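Local atomic coordinates of protein toll (Drosophila melanogaster, PDB entry 4LXR), a protein that binds the processed cytokine Spätzle at the cell surface and signals in embryonic dorsal-ventral patterning and antifungal immunity. Residues A[207-212]-A[228-233]. Sequence-based numbering, arbitrary orientation.
Sequences HNLTKH and NGIEQL
Leu209 holds CG anti to its carbonyl carbon (chi1 -69°) and CD1 anti to CA, which extends its isobutyl group to meet two apolar side chains of the following coil. Ile230, with CG1 and CD1 in a fully extended branch (chi2 -179°), brings its terminal methyl within 4.3 Å of Leu209, CD1 to CD1. Leu233 approaches from further along the segment 228-233, its CD2 lying 4.4 Å from Leu209 CB, so that the Leu233 methyl meets the base of Leu209 and the Ile230 methyl its tip. These are ordinary van der Waals distances, and branched aliphatic residues suit the place because they fill the interior without needing polar partners; Leu209 also rests on Ile225, and Ile230 on Phe254 of the next turn. The segments lie in successive repeats of the Toll ectodomain, LRR 3 and LRR 4, offset by three positions, with Leu209 and Leu233 equivalent; they belong to the loops that follow strands 198-200 and 222-224, and the contact is the stacking of successive coils of a leucine-rich-repeat solenoid. Asn228 supplies the polar counterpart to this packing: its OD1 accepts a hydrogen bond from Leu206 N, while its ND2 donates to Leu201 O and Ile225 O. An asparagine amide can accept and donate at once, which lets one buried side chain tie its own coil to the preceding one, much as the asparagine ladder does in this family. Gly229 follows with a positive phi of 57°, a backbone shape that glycine adopts readily. Beside this turn lies the His207 imidazole, though its modelled approach to Asn228 O is too close to be relied on. A water joins the two backbones, donating to Gln232 O at 3.1 Å and, more weakly, to His207 O at 2.8 Å.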
loop_
_atom_site.group_PDB
_atom_site.type_symbol
_atom_site.label_atom_id
_atom_site.label_comp_id
_atom_site.label_asym_id
_atom_site.label_seq_id
_atom_site.Cartn_x
_atom_site.Cartn_y
_atom_site.Cartn_z
ATOM N N HIS A 207 -24.924 4.743 -34.195
ATOM C CA HIS A 207 -23.919 4.527 -35.225
ATOM C C HIS A 207 -24.086 5.442 -36.437
ATOM O O HIS A 207 -23.481 5.202 -37.473
ATOM C CB HIS A 207 -24.010 3.075 -35.714
ATOM C CG HIS A 207 -23.896 2.067 -34.617
ATOM N ND1 HIS A 207 -24.297 0.757 -34.764
ATOM C CD2 HIS A 207 -23.408 2.176 -33.357
ATOM C CE1 HIS A 207 -24.059 0.101 -33.643
ATOM N NE2 HIS A 207 -23.526 0.940 -32.770
ATOM N N ASN A 208 -24.918 6.471 -36.331
ATOM C CA ASN A 208 -25.195 7.313 -37.496
ATOM C C ASN A 208 -25.393 8.786 -37.146
ATOM O O ASN A 208 -26.218 9.455 -37.741
ATOM C CB ASN A 208 -26.417 6.786 -38.259
ATOM C CG ASN A 208 -26.170 5.419 -38.899
ATOM O OD1 ASN A 208 -26.720 4.404 -38.458
ATOM N ND2 ASN A 208 -25.343 5.391 -39.944
ATOM N N LEU A 209 -24.644 9.282 -36.173
ATOM C CA LEU A 209 -24.764 10.670 -35.762
ATOM C C LEU A 209 -24.236 11.574 -36.867
ATOM O O LEU A 209 -23.175 11.316 -37.439
ATOM C CB LEU A 209 -23.995 10.918 -34.456
ATOM C CG LEU A 209 -24.546 10.280 -33.190
ATOM C CD1 LEU A 209 -23.581 10.552 -32.040
ATOM C CD2 LEU A 209 -25.966 10.789 -32.854
ATOM N N THR A 210 -25.020 12.600 -37.192
ATOM C CA THR A 210 -24.630 13.629 -38.143
ATOM C C THR A 210 -24.964 14.999 -37.554
ATOM O O THR A 210 -25.696 15.106 -36.552
ATOM C CB THR A 210 -25.344 13.472 -39.526
ATOM O OG1 THR A 210 -26.764 13.391 -39.332
ATOM C CG2 THR A 210 -24.879 12.217 -40.242
ATOM N N LYS A 211 -24.422 16.033 -38.190
ATOM C CA LYS A 211 -24.558 17.421 -37.754
ATOM C C LYS A 211 -26.010 17.821 -37.493
ATOM O O LYS A 211 -26.326 18.417 -36.464
ATOM C CB LYS A 211 -23.900 18.328 -38.799
ATOM C CG LYS A 211 -24.295 19.780 -38.777
ATOM C CD LYS A 211 -23.539 20.528 -39.889
ATOM C CE LYS A 211 -24.115 21.922 -40.132
ATOM N NZ LYS A 211 -23.236 22.787 -40.983
ATOM N N HIS A 212 -26.900 17.438 -38.394
ATOM C CA HIS A 212 -28.313 17.775 -38.269
ATOM C C HIS A 212 -28.962 17.237 -36.995
ATOM O O HIS A 212 -29.984 17.767 -36.545
ATOM C CB HIS A 212 -29.090 17.283 -39.501
ATOM C CG HIS A 212 -30.521 17.734 -39.537
ATOM N ND1 HIS A 212 -30.885 19.052 -39.717
ATOM C CD2 HIS A 212 -31.678 17.039 -39.413
ATOM C CE1 HIS A 212 -32.203 19.147 -39.707
ATOM N NE2 HIS A 212 -32.708 17.941 -39.525
ATOM N N ASN A 228 -20.862 3.571 -27.700
ATOM C CA ASN A 228 -21.944 3.512 -28.659
ATOM C C ASN A 228 -21.555 2.733 -29.896
ATOM O O ASN A 228 -22.215 2.852 -30.912
ATOM C CB ASN A 228 -22.388 4.920 -29.077
ATOM C CG ASN A 228 -23.555 5.413 -28.261
ATOM O OD1 ASN A 228 -24.699 5.113 -28.576
ATOM N ND2 ASN A 228 -23.271 6.151 -27.192
ATOM N N GLY A 229 -20.468 1.965 -29.811
ATOM C CA GLY A 229 -19.980 1.194 -30.945
ATOM C C GLY A 229 -19.689 2.064 -32.162
ATOM O O GLY A 229 -19.796 1.596 -33.287
ATOM N N ILE A 230 -19.323 3.327 -31.938
ATOM C CA ILE A 230 -19.064 4.268 -33.035
ATOM C C ILE A 230 -17.709 4.010 -33.697
ATOM O O ILE A 230 -16.675 3.959 -33.016
ATOM C CB ILE A 230 -19.130 5.743 -32.546
ATOM C CG1 ILE A 230 -20.515 6.068 -31.982
ATOM C CG2 ILE A 230 -18.798 6.715 -33.688
ATOM C CD1 ILE A 230 -20.643 7.523 -31.516
ATOM N N GLU A 231 -17.711 3.843 -35.017
ATOM C CA GLU A 231 -16.481 3.548 -35.762
ATOM C C GLU A 231 -15.865 4.797 -36.379
ATOM O O GLU A 231 -14.646 4.936 -36.427
ATOM C CB GLU A 231 -16.745 2.516 -36.866
ATOM C CG GLU A 231 -16.977 1.122 -36.352
ATOM C CD GLU A 231 -17.446 0.174 -37.428
ATOM O OE1 GLU A 231 -17.313 0.510 -38.622
ATOM O OE2 GLU A 231 -17.958 -0.908 -37.077
ATOM N N GLN A 232 -16.726 5.689 -36.862
ATOM C CA GLN A 232 -16.317 6.920 -37.527
ATOM C C GLN A 232 -17.286 8.030 -37.134
ATOM O O GLN A 232 -18.449 7.767 -36.846
ATOM C CB GLN A 232 -16.339 6.755 -39.066
ATOM C CG GLN A 232 -15.163 5.986 -39.627
ATOM C CD GLN A 232 -15.070 6.045 -41.151
ATOM O OE1 GLN A 232 -16.072 6.247 -41.843
ATOM N NE2 GLN A 232 -13.859 5.868 -41.678
ATOM N N LEU A 233 -16.805 9.264 -37.129
ATOM C CA LEU A 233 -17.674 10.425 -36.978
ATOM C C LEU A 233 -17.407 11.372 -38.131
ATOM O O LEU A 233 -16.248 11.582 -38.497
ATOM C CB LEU A 233 -17.415 11.141 -35.642
ATOM C CG LEU A 233 -18.083 10.587 -34.383
ATOM C CD1 LEU A 233 -17.667 11.406 -33.192
ATOM C CD2 LEU A 233 -19.598 10.575 -34.495
HETATM O O HOH W 1 -21.401 6.843 -36.719
#